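Local atomic coordinates of adenosine deaminase (Burkholderia ambifaria, PDB entry 4GXW), a protein that binds a zinc ion and probably deaminates adenine or a related purine, as a member of the adenosine and AMP deaminase family. Residues P195-R207 with R225-D237. Sequence-based numbering, arbitrary orientation.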
ATOM      1  N   PRO A 195      19.935   4.914   0.119  1.00  9.57           N
ATOM      2  CA  PRO A 195      19.181   6.102  -0.292  1.00 10.09           C
ATOM      3  C   PRO A 195      18.702   6.023  -1.744  1.00  8.47           C
ATOM      4  O   PRO A 195      19.283   5.300  -2.561  1.00  8.49           O
ATOM      5  CB  PRO A 195      20.191   7.231  -0.091  1.00  9.28           C
ATOM      6  CG  PRO A 195      21.499   6.579  -0.315  1.00 11.27           C
ATOM      7  CD  PRO A 195      21.364   5.215   0.310  1.00 10.31           C
ATOM      8  N   PRO A 196      17.652   6.780  -2.070  1.00  7.87           N
ATOM      9  CA  PRO A 196      17.022   6.629  -3.390  1.00  7.61           C
ATOM     10  C   PRO A 196      17.932   6.954  -4.578  1.00  7.73           C
ATOM     11  O   PRO A 196      17.783   6.314  -5.623  1.00  7.97           O
ATOM     12  CB  PRO A 196      15.820   7.583  -3.314  1.00  8.85           C
ATOM     13  CG  PRO A 196      16.183   8.571  -2.225  1.00  9.59           C
ATOM     14  CD  PRO A 196      16.941   7.754  -1.219  1.00  9.62           C
ATOM     15  N   GLU A 197      18.850   7.902  -4.421  1.00  7.98           N
ATOM     16  CA  GLU A 197      19.741   8.254  -5.521  1.00  8.18           C
ATOM     17  C   GLU A 197      20.665   7.111  -5.956  1.00  8.31           C
ATOM     18  O   GLU A 197      21.189   7.113  -7.061  1.00  8.42           O
ATOM     19  CB  GLU A 197      20.540   9.525  -5.207  1.00  8.87           C
ATOM     20  CG  GLU A 197      21.533   9.416  -4.055  1.00  9.63           C
ATOM     21  CD  GLU A 197      20.963   9.789  -2.694  1.00  9.73           C
ATOM     22  OE1 GLU A 197      19.724   9.682  -2.486  1.00  9.74           O
ATOM     23  OE2 GLU A 197      21.775  10.174  -1.813  1.00 10.21           O
ATOM     24  N   LEU A 198      20.856   6.125  -5.082  1.00  8.38           N
ATOM     25  CA  LEU A 198      21.640   4.952  -5.436  1.00  9.32           C
ATOM     26  C   LEU A 198      21.057   4.240  -6.664  1.00  8.37           C
ATOM     27  O   LEU A 198      21.786   3.601  -7.430  1.00  9.92           O
ATOM     28  CB  LEU A 198      21.702   3.998  -4.236  1.00 10.50           C
ATOM     29  CG  LEU A 198      22.522   2.714  -4.325  1.00 11.70           C
ATOM     30  CD1 LEU A 198      23.973   3.045  -4.673  1.00 13.51           C
ATOM     31  CD2 LEU A 198      22.433   1.944  -3.002  1.00 12.99           C
ATOM     32  N   PHE A 199      19.745   4.388  -6.841  1.00  8.02           N
ATOM     33  CA  PHE A 199      18.968   3.673  -7.857  1.00  8.18           C
ATOM     34  C   PHE A 199      18.563   4.564  -9.032  1.00  9.44           C
ATOM     35  O   PHE A 199      17.582   4.294  -9.733  1.00  9.31           O
ATOM     36  CB  PHE A 199      17.754   3.022  -7.181  1.00  9.41           C
ATOM     37  CG  PHE A 199      18.158   2.084  -6.085  1.00  8.07           C
ATOM     38  CD1 PHE A 199      18.504   0.775  -6.385  1.00 10.47           C
ATOM     39  CD2 PHE A 199      18.298   2.527  -4.775  1.00  9.34           C
ATOM     40  CE1 PHE A 199      18.940  -0.092  -5.400  1.00 10.22           C
ATOM     41  CE2 PHE A 199      18.731   1.659  -3.780  1.00 10.12           C
ATOM     42  CZ  PHE A 199      19.048   0.351  -4.093  1.00 11.11           C
ATOM     43  N   TRP A 200      19.347   5.613  -9.269  1.00  9.64           N
ATOM     44  CA  TRP A 200      19.051   6.563 -10.336  1.00  9.34           C
ATOM     45  C   TRP A 200      18.915   5.878 -11.696  1.00  9.10           C
ATOM     46  O   TRP A 200      18.068   6.262 -12.506  1.00  9.24           O
ATOM     47  CB  TRP A 200      20.120   7.670 -10.407  1.00  8.59           C
ATOM     48  CG  TRP A 200      21.469   7.201 -10.851  1.00  9.23           C
ATOM     49  CD1 TRP A 200      22.505   6.802 -10.052  1.00  9.45           C
ATOM     50  CD2 TRP A 200      21.944   7.089 -12.200  1.00  8.93           C
ATOM     51  NE1 TRP A 200      23.582   6.439 -10.821  1.00  9.16           N
ATOM     52  CE2 TRP A 200      23.265   6.605 -12.144  1.00  9.16           C
ATOM     53  CE3 TRP A 200      21.374   7.349 -13.455  1.00  8.93           C
ATOM     54  CZ2 TRP A 200      24.030   6.373 -13.295  1.00  9.50           C
ATOM     55  CZ3 TRP A 200      22.126   7.122 -14.585  1.00 10.68           C
ATOM     56  CH2 TRP A 200      23.442   6.634 -14.504  1.00 10.32           C
ATOM     57  N   LYS A 201      19.743   4.875 -11.963  1.00  8.82           N
ATOM     58  CA  LYS A 201      19.748   4.268 -13.290  1.00  9.84           C
ATOM     59  C   LYS A 201      18.442   3.547 -13.622  1.00  9.09           C
ATOM     60  O   LYS A 201      17.902   3.688 -14.728  1.00  9.74           O
ATOM     61  CB  LYS A 201      20.946   3.332 -13.437  1.00 11.29           C
ATOM     62  CG  LYS A 201      21.236   2.912 -14.859  1.00 15.94           C
ATOM     63  CD  LYS A 201      22.558   2.159 -14.938  1.00 16.85           C
ATOM     64  CE  LYS A 201      22.770   1.577 -16.307  1.00 19.42           C
ATOM     65  NZ  LYS A 201      24.011   0.778 -16.284  1.00 16.29           N
ATOM     66  N   ALA A 202      17.927   2.792 -12.659  1.00  9.20           N
ATOM     67  CA  ALA A 202      16.693   2.060 -12.877  1.00  8.61           C
ATOM     68  C   ALA A 202      15.528   3.011 -13.107  1.00  8.93           C
ATOM     69  O   ALA A 202      14.663   2.746 -13.946  1.00  8.18           O
ATOM     70  CB  ALA A 202      16.409   1.146 -11.698  1.00 10.67           C
ATOM     71  N   TYR A 203      15.506   4.118 -12.366  1.00  8.50           N
ATOM     72  CA  TYR A 203      14.443   5.110 -12.542  1.00  8.44           C
ATOM     73  C   TYR A 203      14.533   5.793 -13.902  1.00  8.86           C
ATOM     74  O   TYR A 203      13.513   5.949 -14.583  1.00  8.49           O
ATOM     75  CB  TYR A 203      14.394   6.111 -11.365  1.00  8.11           C
ATOM     76  CG  TYR A 203      13.647   5.518 -10.188  1.00  7.13           C
ATOM     77  CD1 TYR A 203      14.262   4.611  -9.330  1.00  7.95           C
ATOM     78  CD2 TYR A 203      12.316   5.823  -9.968  1.00  8.83           C
ATOM     79  CE1 TYR A 203      13.559   4.034  -8.277  1.00  8.79           C
ATOM     80  CE2 TYR A 203      11.612   5.250  -8.924  1.00  7.31           C
ATOM     81  CZ  TYR A 203      12.239   4.359  -8.090  1.00  7.57           C
ATOM     82  OH  TYR A 203      11.520   3.787  -7.062  1.00  8.18           O
ATOM     83  N   ARG A 204      15.747   6.162 -14.314  1.00  7.98           N
ATOM     84  CA  ARG A 204      15.954   6.707 -15.654  1.00  8.21           C
ATOM     85  C   ARG A 204      15.448   5.741 -16.717  1.00  9.87           C
ATOM     86  O   ARG A 204      14.720   6.125 -17.639  1.00  8.53           O
ATOM     87  CB  ARG A 204      17.440   6.967 -15.912  1.00 11.03           C
ATOM     88  CG  ARG A 204      17.747   7.420 -17.342  1.00 11.10           C
ATOM     89  CD  ARG A 204      19.204   7.199 -17.687  1.00 13.57           C
ATOM     90  NE  ARG A 204      19.515   5.778 -17.824  1.00 13.41           N
ATOM     91  CZ  ARG A 204      20.715   5.303 -18.143  1.00 14.87           C
ATOM     92  NH1 ARG A 204      21.730   6.136 -18.348  1.00 17.45           N
ATOM     93  NH2 ARG A 204      20.901   3.994 -18.250  1.00 17.74           N
ATOM     94  N   ASP A 205      15.823   4.476 -16.582  1.00  9.24           N
ATOM     95  CA  ASP A 205      15.442   3.475 -17.566  1.00  8.53           C
ATOM     96  C   ASP A 205      13.929   3.259 -17.578  1.00  8.40           C
ATOM     97  O   ASP A 205      13.342   3.108 -18.650  1.00 10.09           O
ATOM     98  CB  ASP A 205      16.149   2.140 -17.291  1.00 11.67           C
ATOM     99  CG  ASP A 205      17.629   2.170 -17.613  1.00 11.07           C
ATOM    100  OD1 ASP A 205      18.144   3.191 -18.112  1.00 11.50           O
ATOM    101  OD2 ASP A 205      18.278   1.130 -17.380  1.00 13.99           O
ATOM    102  N   ALA A 206      13.293   3.234 -16.409  1.00  8.99           N
ATOM    103  CA  ALA A 206      11.849   2.999 -16.354  1.00  8.74           C
ATOM    104  C   ALA A 206      11.092   4.111 -17.059  1.00  8.16           C
ATOM    105  O   ALA A 206      10.190   3.846 -17.861  1.00  9.42           O
ATOM    106  CB  ALA A 206      11.384   2.865 -14.913  1.00  7.94           C
ATOM    107  N   ARG A 207      11.490   5.350 -16.777  1.00  8.29           N
ATOM    108  CA  ARG A 207      10.834   6.503 -17.372  1.00  8.34           C
ATOM    109  C   ARG A 207      11.090   6.535 -18.878  1.00  8.92           C
ATOM    110  O   ARG A 207      10.181   6.823 -19.657  1.00 10.01           O
ATOM    111  CB  ARG A 207      11.255   7.804 -16.688  1.00  9.55           C
ATOM    112  CG  ARG A 207      10.780   7.861 -15.238  1.00  9.74           C
ATOM    113  CD  ARG A 207      10.935   9.241 -14.624  1.00 14.81           C
ATOM    114  NE  ARG A 207       9.818  10.120 -14.985  1.00 19.60           N
ATOM    115  CZ  ARG A 207       9.944  11.311 -15.564  1.00 20.53           C
ATOM    116  NH1 ARG A 207      11.140  11.802 -15.867  1.00 25.51           N
ATOM    117  NH2 ARG A 207       8.859  12.025 -15.842  1.00 23.78           N
ATOM    118  N   ARG A 225      15.275  14.700   2.982  0.57 10.11           N
ATOM    119  CA  ARG A 225      16.081  14.733   1.756  0.57  9.37           C
ATOM    120  C   ARG A 225      15.743  13.579   0.822  0.57 10.98           C
ATOM    121  O   ARG A 225      15.760  13.733  -0.398  0.57  8.46           O
ATOM    122  CB  ARG A 225      17.579  14.691   2.080  0.57  9.76           C
ATOM    123  CG  ARG A 225      18.287  16.038   2.041  0.57 23.31           C
ATOM    124  CD  ARG A 225      19.623  16.010   2.799  0.57 23.11           C
ATOM    125  NE  ARG A 225      20.660  15.188   2.165  0.57 26.84           N
ATOM    126  CZ  ARG A 225      20.907  13.910   2.450  0.57 23.45           C
ATOM    127  NH1 ARG A 225      21.884  13.270   1.817  0.57 21.86           N
ATOM    128  NH2 ARG A 225      20.181  13.264   3.360  0.57 21.36           N
ATOM    129  N   ASN A 226      15.437  12.418   1.388  1.00  9.59           N
ATOM    130  CA  ASN A 226      15.078  11.275   0.542  1.00  9.04           C
ATOM    131  C   ASN A 226      13.796  11.522  -0.237  1.00  8.41           C
ATOM    132  O   ASN A 226      13.641  11.054  -1.368  1.00  8.56           O
ATOM    133  CB  ASN A 226      14.940   9.982   1.351  1.00  8.58           C
ATOM    134  CG  ASN A 226      16.281   9.402   1.763  1.00  7.99           C
ATOM    135  OD1 ASN A 226      17.342   9.963   1.462  1.00 10.26           O
ATOM    136  ND2 ASN A 226      16.241   8.261   2.454  1.00  9.98           N
ATOM    137  N   VAL A 227      12.850  12.228   0.379  1.00  9.01           N
ATOM    138  CA  VAL A 227      11.626  12.604  -0.329  1.00  8.24           C
ATOM    139  C   VAL A 227      11.946  13.568  -1.468  1.00  8.66           C
ATOM    140  O   VAL A 227      11.462  13.402  -2.598  1.00  8.40           O
ATOM    141  CB  VAL A 227      10.585  13.215   0.636  1.00  9.75           C
ATOM    142  CG1 VAL A 227       9.280  13.533  -0.099  1.00 11.02           C
ATOM    143  CG2 VAL A 227      10.327  12.259   1.794  1.00 11.31           C
ATOM    144  N   GLU A 228      12.752  14.578  -1.164  1.00  8.52           N
ATOM    145  CA  GLU A 228      13.195  15.521  -2.184  1.00  8.47           C
ATOM    146  C   GLU A 228      13.898  14.817  -3.351  1.00  9.69           C
ATOM    147  O   GLU A 228      13.639  15.115  -4.521  1.00  9.11           O
ATOM    148  CB  GLU A 228      14.119  16.586  -1.573  1.00  8.92           C
ATOM    149  CG  GLU A 228      14.573  17.633  -2.572  1.00  9.33           C
ATOM    150  CD  GLU A 228      15.604  18.580  -2.002  1.00 13.16           C
ATOM    151  OE1 GLU A 228      16.384  18.162  -1.109  1.00 14.75           O
ATOM    152  OE2 GLU A 228      15.637  19.747  -2.456  1.00 16.61           O
ATOM    153  N   THR A 229      14.791  13.883  -3.038  1.00  8.88           N
ATOM    154  CA  THR A 229      15.494  13.132  -4.072  1.00  8.51           C
ATOM    155  C   THR A 229      14.519  12.309  -4.930  1.00  8.27           C
ATOM    156  O   THR A 229      14.620  12.305  -6.162  1.00  9.04           O
ATOM    157  CB  THR A 229      16.567  12.231  -3.450  1.00  8.29           C
ATOM    158  OG1 THR A 229      17.534  13.063  -2.798  1.00  9.31           O
ATOM    159  CG2 THR A 229      17.267  11.408  -4.522  1.00  9.54           C
ATOM    160  N   ALA A 230      13.562  11.630  -4.299  1.00  8.23           N
ATOM    161  CA  ALA A 230      12.584  10.861  -5.066  1.00  8.83           C
ATOM    162  C   ALA A 230      11.809  11.744  -6.036  1.00  9.85           C
ATOM    163  O   ALA A 230      11.645  11.403  -7.220  1.00  8.52           O
ATOM    164  CB  ALA A 230      11.630  10.134  -4.141  1.00  8.98           C
ATOM    165  N   VAL A 231      11.335  12.884  -5.542  1.00  8.49           N
ATOM    166  CA  VAL A 231      10.506  13.756  -6.358  1.00 10.31           C
ATOM    167  C   VAL A 231      11.301  14.520  -7.415  1.00  9.85           C
ATOM    168  O   VAL A 231      10.868  14.619  -8.564  1.00 10.97           O
ATOM    169  CB  VAL A 231       9.700  14.724  -5.469  1.00  8.79           C
ATOM    170  CG1 VAL A 231       8.925  15.715  -6.318  1.00 12.07           C
ATOM    171  CG2 VAL A 231       8.765  13.936  -4.551  1.00 10.79           C
ATOM    172  N   ASP A 232      12.458  15.050  -7.033  1.00  9.38           N
ATOM    173  CA  ASP A 232      13.181  15.970  -7.909  1.00  9.04           C
ATOM    174  C   ASP A 232      14.400  15.408  -8.635  1.00  9.22           C
ATOM    175  O   ASP A 232      14.899  16.042  -9.560  1.00 12.74           O
ATOM    176  CB  ASP A 232      13.564  17.248  -7.148  1.00 11.98           C
ATOM    177  CG  ASP A 232      12.357  18.087  -6.791  1.00 13.69           C
ATOM    178  OD1 ASP A 232      11.394  18.095  -7.589  1.00 14.73           O
ATOM    179  OD2 ASP A 232      12.373  18.737  -5.722  1.00 14.11           O
ATOM    180  N   LEU A 233      14.879  14.236  -8.227  1.00 10.03           N
ATOM    181  CA  LEU A 233      15.913  13.542  -8.991  1.00  8.95           C
ATOM    182  C   LEU A 233      15.298  12.372  -9.755  1.00 10.07           C
ATOM    183  O   LEU A 233      15.439  12.271 -10.977  1.00 10.31           O
ATOM    184  CB  LEU A 233      17.047  13.031  -8.091  1.00  8.94           C
ATOM    185  CG  LEU A 233      18.134  12.305  -8.904  1.00 11.06           C
ATOM    186  CD1 LEU A 233      18.912  13.266  -9.800  1.00 12.00           C
ATOM    187  CD2 LEU A 233      19.061  11.511  -7.995  1.00 13.04           C
ATOM    188  N   LEU A 234      14.611  11.485  -9.045  1.00  8.98           N
ATOM    189  CA  LEU A 234      14.025  10.312  -9.686  1.00  9.36           C
ATOM    190  C   LEU A 234      12.790  10.681 -10.507  1.00 10.72           C
ATOM    191  O   LEU A 234      12.390   9.929 -11.397  1.00 11.09           O
ATOM    192  CB  LEU A 234      13.676   9.232  -8.658  1.00 10.62           C
ATOM    193  CG  LEU A 234      14.828   8.740  -7.783  1.00  9.83           C
ATOM    194  CD1 LEU A 234      14.334   7.583  -6.936  1.00 10.39           C
ATOM    195  CD2 LEU A 234      16.049   8.327  -8.611  1.00 11.03           C
ATOM    196  N   HIS A 235      12.185  11.828 -10.192  1.00  8.60           N
ATOM    197  CA  HIS A 235      10.987  12.317 -10.880  1.00  9.30           C
ATOM    198  C   HIS A 235       9.786  11.392 -10.713  1.00  8.26           C
ATOM    199  O   HIS A 235       9.042  11.164 -11.659  1.00  8.91           O
ATOM    200  CB  HIS A 235      11.260  12.588 -12.373  1.00 11.12           C
ATOM    201  CG  HIS A 235      12.384  13.549 -12.617  1.00 14.12           C
ATOM    202  ND1 HIS A 235      12.357  14.855 -12.177  1.00 19.13           N
ATOM    203  CD2 HIS A 235      13.574  13.391 -13.246  1.00 14.38           C
ATOM    204  CE1 HIS A 235      13.476  15.462 -12.527  1.00 19.74           C
ATOM    205  NE2 HIS A 235      14.230  14.597 -13.181  1.00 18.99           N
ATOM    206  N   VAL A 236       9.577  10.881  -9.506  1.00  8.51           N
ATOM    207  CA  VAL A 236       8.461   9.969  -9.276  1.00  9.07           C
ATOM    208  C   VAL A 236       7.117  10.653  -9.501  1.00  8.35           C
ATOM    209  O   VAL A 236       6.966  11.870  -9.320  1.00  9.37           O
ATOM    210  CB  VAL A 236       8.491   9.322  -7.864  1.00  8.27           C
ATOM    211  CG1 VAL A 236       9.746   8.483  -7.696  1.00  8.71           C
ATOM    212  CG2 VAL A 236       8.391  10.376  -6.764  1.00 10.01           C
ATOM    213  N   ASP A 237       6.144   9.849  -9.901  1.00  9.04           N
ATOM    214  CA  ASP A 237       4.789  10.333 -10.107  1.00  7.93           C
ATOM    215  C   ASP A 237       4.003  10.470  -8.818  1.00  9.67           C
ATOM    216  O   ASP A 237       3.091  11.286  -8.732  1.00 11.57           O
ATOM    217  CB  ASP A 237       4.060   9.423 -11.091  1.00  9.58           C
ATOM    218  CG  ASP A 237       4.724   9.408 -12.433  1.00 10.02           C
ATOM    219  OD1 ASP A 237       4.601  10.427 -13.156  1.00 13.94           O
ATOM    220  OD2 ASP A 237       5.420   8.423 -12.769  1.00  9.79           O
TER
HETATM  221  O   HOH W   1      18.432  11.381  -0.782  1.00 10.89           O
HETATM  222  O   HOH W   2      21.696  10.428   0.898  1.00 12.01           O
HETATM  223  O   HOH W   3       8.156   8.930 -13.074  1.00 12.38           O
HETATM  224  O   HOH W   4       5.840  10.299 -15.596  1.00 28.40           O
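Leu-234 sets its CD1 methyl over the centre of the Tyr-203 ring. In this CH-pi contact Leu-234 CD1 is 3.7 Å from the Tyr-203 ring centroid, 6° off the ring normal. The other methyl rests on the backbone of Trp-200, with Leu-234 CD2 3.9 Å from Trp-200 CA. CD1 also touches CB of Pro-196, so one leucine spans the 3-10 turn and the helix of 195-207. Val-236 adds CG1 beside CE2 of Tyr-203.

At the N-terminal end of both segments, the Pro-196 and Asn-226 side chains cross at about a right angle. CD of Pro-196 lies 3.5 Å from CG of Asn-226. CG of Pro-196 meets the Thr-229 methyl. Glu-197 CG sits between its backbone N and carbonyl carbon (chi1 66°), and the chain bends at chi2, which brings OE1 to the Thr-229 methyl, CG2. A water 2.7 Å from Glu-197 OE1 links it to Asn-226 OD1 and Thr-229 OG1. Asn-226 ND2 is held by Glu-191.

At the C-terminal end, CB of His-235 lies over one face of the Arg-207 guanidinium, toward its rim, with Arg-207 NH1 3.6 Å from His-235 CB. A water accepts a weak bond from Arg-207 NE and donates to His-235 O and Asp-237 OD2.

Tyr-203 OH hydrogen-bonds to Thr-214 O, which ties the hydroxyl end of the ring to strand 212-217. That strand carries the zinc ligand His-216; the Tyr-203 and His-216 side chains are about 8 Å apart. The ring also packs on Ile-185 and Ile-187 of strand 184-188. In this TIM-type barrel, helix 200-208 with its leading 3-10 turn meets helix 224-232 and the loop after it. Helix 164-176 flanks 200-208, and helix 249-258 flanks 224-232.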